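Local coordinates for uncharacterized protein (PDB 3LM3) that is of unknown function but probably acts as a glycoside hydrolase or carbohydrate deacetylase, at residues H264-H269 against T308-R313; A394-D399 against K407-I412. All blocks are in the same frame, centred on the assembly; numbering follows the deposited sequence. Where two conformers were deposited one is given.

Interaction 1: residues H264-H269 against T308-R313; sequences HTEAIH and TGTKER
Glu266 reaches out from helix 255-277 to Thr310 on helix 296-313, and the contact turns on this meeting of carboxylate and hydroxyl. Its CG lies beside the backbone N (chi1 -65°), and the chain runs extended beyond it, which carries the carboxylate across to the other helix. There OE1 of Glu266 comes within 2.7 Å of Thr310 OG1, at hydrogen-bonding distance, the two side chains crossing at about a right angle. The hydroxyl may give its proton either to this oxygen or to the backbone O of Trp306, one turn earlier. Trp306 NE1 donates to OE2, anchoring that side of the buried acid and probably limiting its rotation. The methyl of Thr310 stands close by as well, with CG2 3.6 Å from Glu266 OE1.

Helix 296-313 links strand 280-287 to strand 318-320, two parallel strands of the main sheet, consistent with the beta/alpha units of the barrel-like glycoside hydrolase and deacetylase folds; helix 255-277 leads into the first of them. Thr310 also touches Phe319 of strand 318-320. The nearest CA atoms, Glu266 CA and Thr310 CA, are 8.1 Å apart, and side chains make the meeting.

One residue further on, Ala267 meets Arg313, the last residue of helix 296-313. The arginine leaves its backbone with CG anti to N (chi1 -177°) and stays extended to NE, bringing NH2 to 3.5 Å from Ala267 CB, obliquely to the guanidinium plane. Asp271, one turn after Ala267, forms a salt bridge with that NH2. Ile268 packs on Phe343 and Glu345 of strand 341-346.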
ATOM      1  N   HIS A 264       7.409  -8.291 -13.142  1.00  6.84           N
ATOM      2  CA  HIS A 264       7.218  -7.126 -13.992  1.00  6.20           C
ATOM      3  C   HIS A 264       6.864  -5.891 -13.159  1.00  5.96           C
ATOM      4  O   HIS A 264       7.394  -4.793 -13.362  1.00  6.60           O
ATOM      5  CB  HIS A 264       6.095  -7.392 -14.999  1.00  5.79           C
ATOM      6  CG  HIS A 264       5.672  -6.178 -15.760  1.00  6.90           C
ATOM      7  ND1 HIS A 264       6.341  -5.754 -16.884  1.00  9.23           N
ATOM      8  CD2 HIS A 264       4.680  -5.276 -15.536  1.00  8.74           C
ATOM      9  CE1 HIS A 264       5.762  -4.657 -17.338  1.00  8.99           C
ATOM     10  NE2 HIS A 264       4.772  -4.329 -16.523  1.00  8.88           N
ATOM     11  N   THR A 265       5.933  -6.078 -12.222  1.00  6.34           N
ATOM     12  CA  THR A 265       5.499  -4.974 -11.385  1.00  6.22           C
ATOM     13  C   THR A 265       6.634  -4.491 -10.510  1.00  6.90           C
ATOM     14  O   THR A 265       6.845  -3.263 -10.376  1.00  6.95           O
ATOM     15  CB  THR A 265       4.270  -5.355 -10.574  1.00  6.61           C
ATOM     16  OG1 THR A 265       3.199  -5.743 -11.467  1.00  7.79           O
ATOM     17  CG2 THR A 265       3.802  -4.204  -9.710  1.00  6.76           C
ATOM     18  N   GLU A 266       7.407  -5.419  -9.948  1.00  6.23           N
ATOM     19  CA  GLU A 266       8.579  -4.987  -9.179  1.00  6.14           C
ATOM     20  C   GLU A 266       9.580  -4.232 -10.019  1.00  6.77           C
ATOM     21  O   GLU A 266      10.213  -3.284  -9.547  1.00  7.43           O
ATOM     22  CB  GLU A 266       9.259  -6.146  -8.466  1.00  6.08           C
ATOM     23  CG  GLU A 266       8.390  -6.761  -7.425  1.00  7.42           C
ATOM     24  CD  GLU A 266       9.136  -7.719  -6.549  1.00  8.63           C
ATOM     25  OE1 GLU A 266       9.996  -8.499  -7.068  1.00  8.32           O
ATOM     26  OE2 GLU A 266       8.885  -7.727  -5.336  1.00  8.70           O
ATOM     27  N   ALA A 267       9.737  -4.629 -11.290  1.00  6.83           N
ATOM     28  CA  ALA A 267      10.719  -3.987 -12.163  1.00  7.03           C
ATOM     29  C   ALA A 267      10.385  -2.511 -12.454  1.00  7.63           C
ATOM     30  O   ALA A 267      11.285  -1.724 -12.721  1.00  8.02           O
ATOM     31  CB  ALA A 267      10.884  -4.765 -13.464  1.00  7.84           C
ATOM     32  N   ILE A 268       9.113  -2.129 -12.358  1.00  7.63           N
ATOM     33  CA  ILE A 268       8.745  -0.722 -12.455  1.00  7.26           C
ATOM     34  C   ILE A 268       9.555   0.110 -11.457  1.00  6.65           C
ATOM     35  O   ILE A 268       9.991   1.244 -11.733  1.00  7.84           O
ATOM     36  CB  ILE A 268       7.241  -0.515 -12.163  1.00  7.06           C
ATOM     37  CG1 ILE A 268       6.384  -1.295 -13.155  1.00  7.23           C
ATOM     38  CG2 ILE A 268       6.834   0.987 -12.125  1.00  8.97           C
ATOM     39  CD1 ILE A 268       4.858  -1.303 -12.770  1.00  9.07           C
ATOM     40  N   HIS A 269       9.766  -0.477 -10.283  1.00  6.83           N
ATOM     41  CA  HIS A 269      10.440   0.154  -9.158  1.00  7.53           C
ATOM     42  C   HIS A 269      11.924  -0.116  -9.091  1.00  7.86           C
ATOM     43  O   HIS A 269      12.710   0.767  -8.753  1.00  8.05           O
ATOM     44  CB  HIS A 269       9.739  -0.311  -7.885  1.00  6.94           C
ATOM     45  CG  HIS A 269       8.319   0.106  -7.877  1.00  7.04           C
ATOM     46  ND1 HIS A 269       7.947   1.373  -7.480  1.00  7.33           N
ATOM     47  CD2 HIS A 269       7.222  -0.461  -8.421  1.00  7.45           C
ATOM     48  CE1 HIS A 269       6.663   1.539  -7.721  1.00  7.11           C
ATOM     49  NE2 HIS A 269       6.196   0.439  -8.294  1.00  6.40           N
ATOM     50  N   THR A 308      12.630 -15.456  -3.657  1.00  7.98           N
ATOM     51  CA  THR A 308      13.790 -15.962  -4.373  0.50  7.86           C
ATOM     52  C   THR A 308      13.978 -15.265  -5.714  1.00  8.45           C
ATOM     53  O   THR A 308      15.092 -14.925  -6.093  1.00  8.52           O
ATOM     54  CB  THR A 308      13.668 -17.467  -4.627  0.50  8.06           C
ATOM     55  OG1 THR A 308      13.700 -18.164  -3.370  0.50  9.01           O
ATOM     56  CG2 THR A 308      14.814 -17.951  -5.514  0.50  6.45           C
ATOM     57  N   GLY A 309      12.883 -15.030  -6.430  1.00  7.43           N
ATOM     58  CA  GLY A 309      12.964 -14.394  -7.724  1.00  7.55           C
ATOM     59  C   GLY A 309      13.411 -12.935  -7.639  1.00  7.36           C
ATOM     60  O   GLY A 309      14.170 -12.429  -8.459  1.00  8.58           O
ATOM     61  N   THR A 310      12.925 -12.253  -6.599  1.00  6.84           N
ATOM     62  CA  THR A 310      13.344 -10.887  -6.324  1.00  7.34           C
ATOM     63  C   THR A 310      14.835 -10.835  -6.017  1.00  7.48           C
ATOM     64  O   THR A 310      15.545 -10.007  -6.563  1.00  8.96           O
ATOM     65  CB  THR A 310      12.514 -10.306  -5.166  1.00  7.22           C
ATOM     66  OG1 THR A 310      11.114 -10.362  -5.486  1.00  8.51           O
ATOM     67  CG2 THR A 310      12.886  -8.855  -4.894  1.00  8.61           C
ATOM     68  N   LYS A 311      15.305 -11.704  -5.130  1.00  8.11           N
ATOM     69  CA  LYS A 311      16.729 -11.714  -4.753  1.00  9.42           C
ATOM     70  C   LYS A 311      17.630 -12.146  -5.911  1.00 10.85           C
ATOM     71  O   LYS A 311      18.777 -11.705  -6.016  1.00 12.44           O
ATOM     72  CB  LYS A 311      16.962 -12.594  -3.523  1.00 10.05           C
ATOM     73  CG  LYS A 311      16.332 -12.110  -2.240  1.00 11.92           C
ATOM     74  CD  LYS A 311      16.889 -10.810  -1.678  1.00 18.89           C
ATOM     75  CE  LYS A 311      18.220 -10.960  -1.034  1.00 21.68           C
ATOM     76  NZ  LYS A 311      18.547  -9.698  -0.289  1.00 16.47           N
ATOM     77  N   GLU A 312      17.145 -13.019  -6.775  1.00  8.80           N
ATOM     78  CA  GLU A 312      17.949 -13.450  -7.906  1.00 10.85           C
ATOM     79  C   GLU A 312      18.219 -12.290  -8.858  1.00 10.44           C
ATOM     80  O   GLU A 312      19.361 -12.082  -9.300  1.00 11.32           O
ATOM     81  CB  GLU A 312      17.259 -14.580  -8.651  1.00 12.31           C
ATOM     82  CG  GLU A 312      17.990 -15.085  -9.876  1.00 18.70           C
ATOM     83  CD  GLU A 312      17.278 -16.276 -10.480  1.00 31.97           C
ATOM     84  OE1 GLU A 312      17.334 -17.365  -9.865  1.00 42.82           O
ATOM     85  OE2 GLU A 312      16.640 -16.112 -11.542  1.00 33.01           O
ATOM     86  N   ARG A 313      17.186 -11.503  -9.143  1.00  8.33           N
ATOM     87  CA  ARG A 313      17.296 -10.433 -10.122  1.00  8.74           C
ATOM     88  C   ARG A 313      17.896  -9.156  -9.544  1.00  8.83           C
ATOM     89  O   ARG A 313      18.613  -8.441 -10.240  1.00 10.05           O
ATOM     90  CB  ARG A 313      15.925 -10.190 -10.730  1.00  9.16           C
ATOM     91  CG  ARG A 313      15.900  -9.163 -11.813  1.00  9.97           C
ATOM     92  CD  ARG A 313      14.628  -9.276 -12.604  1.00  9.39           C
ATOM     93  NE  ARG A 313      14.447  -8.168 -13.522  1.00  9.33           N
ATOM     94  CZ  ARG A 313      13.351  -7.967 -14.260  1.00  8.71           C
ATOM     95  NH1 ARG A 313      12.357  -8.857 -14.249  1.00 11.31           N
ATOM     96  NH2 ARG A 313      13.239  -6.869 -15.006  1.00  8.90           N
TER

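Interaction 2: residues A394-D399 against K407-I412; sequences AHEPAD and KDWSLI
The indole of Trp409 carries Pro397 on one face and Glu396 at its edge. CD of Pro397 sits 3.6 Å from the centroid of the six-membered ring of Trp409. At 14° off the ring normal, this is a CH-pi contact squarely over the face. CG of the proline lies over the five-membered side, 3.7 Å from Trp409 CE2. At the rim, Glu396 CD comes to 3.6 Å from Trp409 CZ3, with the carboxylate plane turned 64° from the ring. That carboxylate is spoken for: Arg120 salt-bridges OE1, while the backbone N of Ala154 and of Phe199 bind OE2. With CG beside its backbone N (chi1 -69°), Trp409 swings its ring toward the proline, and NE1 bonds Ala406 O. With an alanine at this position instead of Trp409, Pro397 is likely to lose the ring it rests on, and a gap would probably open beside the Glu396 chain.

Asp408 begins an Asx turn, its OD1 accepting from Ser410 N at 3.1 Å, nearly in line with the C-O bond. A water then bridges the two backbones, giving one bond to His395 O and a weak one to Ser410 O.

The two segments run antiparallel, as irregular lengths of the loop between strand 383-389 and helix 434-443. Trp409 also touches Ala115 of helix 114-117, and Glu396 ties the loop to the starts of helices 120-138 and 154-163.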
ATOM      1  N   ALA A 394      -8.767  20.445   0.253  1.00 11.82           N
ATOM      2  CA  ALA A 394      -9.419  19.159   0.293  1.00 12.13           C
ATOM      3  C   ALA A 394     -10.155  18.990   1.617  1.00 10.97           C
ATOM      4  O   ALA A 394      -9.893  19.699   2.601  1.00 13.39           O
ATOM      5  CB  ALA A 394      -8.363  18.016   0.094  1.00 12.14           C
ATOM      6  N   HIS A 395     -11.112  18.076   1.607  1.00 11.35           N
ATOM      7  CA  HIS A 395     -11.989  17.745   2.741  0.50 12.52           C
ATOM      8  C   HIS A 395     -12.230  16.253   2.818  1.00 12.20           C
ATOM      9  O   HIS A 395     -12.552  15.667   1.769  1.00 13.17           O
ATOM     10  CB  HIS A 395     -13.373  18.385   2.542  0.50 12.28           C
ATOM     11  CG  HIS A 395     -13.328  19.857   2.314  0.50 11.14           C
ATOM     12  ND1 HIS A 395     -13.315  20.420   1.052  0.50 11.95           N
ATOM     13  CD2 HIS A 395     -13.263  20.881   3.190  0.50 10.73           C
ATOM     14  CE1 HIS A 395     -13.246  21.732   1.169  0.50 11.79           C
ATOM     15  NE2 HIS A 395     -13.216  22.038   2.452  0.50 14.74           N
ATOM     16  N   GLU A 396     -12.206  15.662   4.004  1.00  9.47           N
ATOM     17  CA  GLU A 396     -12.591  14.284   4.192  1.00 10.95           C
ATOM     18  C   GLU A 396     -14.047  14.202   4.621  1.00 10.28           C
ATOM     19  O   GLU A 396     -14.623  15.201   5.086  1.00 12.48           O
ATOM     20  CB  GLU A 396     -11.700  13.641   5.277  1.00  9.89           C
ATOM     21  CG  GLU A 396     -10.228  13.506   4.956  1.00  9.26           C
ATOM     22  CD  GLU A 396      -9.424  13.069   6.154  1.00  9.34           C
ATOM     23  OE1 GLU A 396      -9.913  13.156   7.318  1.00 10.64           O
ATOM     24  OE2 GLU A 396      -8.312  12.550   5.926  1.00  8.59           O
ATOM     25  N   PRO A 397     -14.627  13.005   4.518  1.00  9.54           N
ATOM     26  CA  PRO A 397     -15.989  12.829   5.070  1.00 10.13           C
ATOM     27  C   PRO A 397     -16.095  13.162   6.546  1.00 11.01           C
ATOM     28  O   PRO A 397     -15.164  12.934   7.311  1.00 12.82           O
ATOM     29  CB  PRO A 397     -16.277  11.350   4.801  1.00 10.22           C
ATOM     30  CG  PRO A 397     -15.381  10.994   3.699  1.00 10.94           C
ATOM     31  CD  PRO A 397     -14.139  11.781   3.862  1.00 10.06           C
ATOM     32  N   ALA A 398     -17.247  13.701   6.949  1.00 10.80           N
ATOM     33  CA  ALA A 398     -17.560  13.901   8.321  1.00 13.33           C
ATOM     34  C   ALA A 398     -17.575  12.544   9.023  1.00 14.66           C
ATOM     35  O   ALA A 398     -17.719  11.480   8.374  1.00 15.42           O
ATOM     36  CB  ALA A 398     -18.930  14.586   8.433  1.00 15.00           C
ATOM     37  N   ASP A 399     -17.338  12.583  10.325  1.00 15.43           N
ATOM     38  CA  ASP A 399     -17.232  11.336  11.104  1.00 14.27           C
ATOM     39  C   ASP A 399     -18.374  10.358  10.778  1.00 14.32           C
ATOM     40  O   ASP A 399     -19.555  10.687  10.936  1.00 13.73           O
ATOM     41  CB  ASP A 399     -17.315  11.619  12.601  1.00 15.70           C
ATOM     42  CG  ASP A 399     -15.982  11.708  13.286  1.00 16.04           C
ATOM     43  OD1 ASP A 399     -14.948  11.304  12.732  1.00 11.53           O
ATOM     44  OD2 ASP A 399     -15.992  12.170  14.450  1.00 21.94           O
ATOM     45  N   LYS A 407     -17.852   5.508   2.625  1.00 12.15           N
ATOM     46  CA  LYS A 407     -16.994   4.570   1.885  1.00 12.99           C
ATOM     47  C   LYS A 407     -16.080   5.255   0.875  1.00 13.32           C
ATOM     48  O   LYS A 407     -15.080   4.663   0.493  1.00 16.40           O
ATOM     49  CB  LYS A 407     -17.836   3.496   1.196  1.00 16.30           C
ATOM     50  CG  LYS A 407     -18.597   2.624   2.183  1.00 19.63           C
ATOM     51  CD  LYS A 407     -19.171   1.401   1.488  1.00 28.59           C
ATOM     52  CE  LYS A 407     -20.010   0.567   2.431  1.00 39.35           C
ATOM     53  NZ  LYS A 407     -20.002  -0.865   2.006  1.00 46.69           N
ATOM     54  N   ASP A 408     -16.371   6.489   0.506  1.00 13.34           N
ATOM     55  CA  ASP A 408     -15.639   7.186  -0.561  1.00 12.52           C
ATOM     56  C   ASP A 408     -14.812   8.327  -0.009  1.00 10.28           C
ATOM     57  O   ASP A 408     -15.302   9.401   0.302  1.00 13.14           O
ATOM     58  CB  ASP A 408     -16.597   7.690  -1.648  1.00 14.34           C
ATOM     59  CG  ASP A 408     -15.865   8.308  -2.856  1.00 22.47           C
ATOM     60  OD1 ASP A 408     -14.610   8.325  -2.881  1.00 17.78           O
ATOM     61  OD2 ASP A 408     -16.567   8.767  -3.793  1.00 27.66           O
ATOM     62  N   TRP A 409     -13.517   8.029   0.149  1.00 10.23           N
ATOM     63  CA  TRP A 409     -12.531   8.997   0.634  1.00  9.63           C
ATOM     64  C   TRP A 409     -11.593   9.489  -0.471  1.00  9.67           C
ATOM     65  O   TRP A 409     -10.560  10.090  -0.184  1.00 12.90           O
ATOM     66  CB  TRP A 409     -11.718   8.381   1.779  1.00 11.37           C
ATOM     67  CG  TRP A 409     -12.526   8.175   3.022  1.00  9.20           C
ATOM     68  CD1 TRP A 409     -13.619   7.379   3.158  1.00 10.77           C
ATOM     69  CD2 TRP A 409     -12.302   8.770   4.309  1.00  8.34           C
ATOM     70  NE1 TRP A 409     -14.101   7.459   4.434  1.00 10.46           N
ATOM     71  CE2 TRP A 409     -13.318   8.312   5.160  1.00  9.91           C
ATOM     72  CE3 TRP A 409     -11.369   9.679   4.816  1.00  8.96           C
ATOM     73  CZ2 TRP A 409     -13.422   8.725   6.483  1.00  9.00           C
ATOM     74  CZ3 TRP A 409     -11.444  10.048   6.138  1.00  9.58           C
ATOM     75  CH2 TRP A 409     -12.484   9.601   6.949  1.00  8.65           C
ATOM     76  N   SER A 410     -11.936   9.245  -1.729  1.00  9.19           N
ATOM     77  CA  SER A 410     -11.047   9.623  -2.818  0.70  8.65           C
ATOM     78  C   SER A 410     -10.870  11.116  -2.949  1.00 10.75           C
ATOM     79  O   SER A 410     -11.794  11.890  -2.706  1.00 12.66           O
ATOM     80  CB  SER A 410     -11.531   9.048  -4.146  0.70  9.33           C
ATOM     81  OG  SER A 410     -11.513   7.619  -4.122  0.70  9.99           O
ATOM     82  N   LEU A 411      -9.673  11.505  -3.351  1.00  8.30           N
ATOM     83  CA  LEU A 411      -9.356  12.903  -3.647  0.50  8.27           C
ATOM     84  C   LEU A 411      -9.353  13.047  -5.166  1.00 10.04           C
ATOM     85  O   LEU A 411      -8.455  12.552  -5.865  1.00  8.36           O
ATOM     86  CB  LEU A 411      -8.013  13.289  -3.011  0.50  7.44           C
ATOM     87  CG  LEU A 411      -7.734  14.792  -2.897  0.50  7.95           C
ATOM     88  CD1 LEU A 411      -6.618  15.065  -1.874  0.50  5.91           C
ATOM     89  CD2 LEU A 411      -7.405  15.416  -4.278  0.50  6.71           C
ATOM     90  N   ILE A 412     -10.393  13.694  -5.697  1.00 10.99           N
ATOM     91  CA  ILE A 412     -10.617  13.787  -7.134  1.00 11.03           C
ATOM     92  C   ILE A 412     -11.011  15.216  -7.455  1.00 11.97           C
ATOM     93  O   ILE A 412     -11.842  15.818  -6.729  1.00 14.44           O
ATOM     94  CB  ILE A 412     -11.749  12.808  -7.545  1.00 13.20           C
ATOM     95  CG1 ILE A 412     -11.270  11.368  -7.415  1.00 14.43           C
ATOM     96  CG2 ILE A 412     -12.227  13.025  -8.987  1.00 17.16           C
ATOM     97  CD1 ILE A 412     -12.348  10.289  -7.620  1.00 18.05           C
TER
HETATM   98  O   HOH W   1     -12.667  12.756   0.371  1.00 24.22           O

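Interaction 1 and interaction 2 lie on opposite sides of the chain's centre, with their own centres 34 Å apart and their nearest atoms about 19 Å apart. Along the chain, 264-269 and 308-313 come first, on two helices: 296-313 packs on strand 318-320 of the parallel sheet, 255-277 on strand 341-346. Then 394-399 and 407-412 follow in a long loop. In sequence, the strands of the four-stranded antiparallel sheet, from 341-346 to 383-389, come between them. No helix or strand is common to both. The first contact joins parts of the DUF3863 range; the second folds a DUF3864 loop back on itself, and Glu396 with its Arg120 salt bridge fastens that loop to the DUF3863 part.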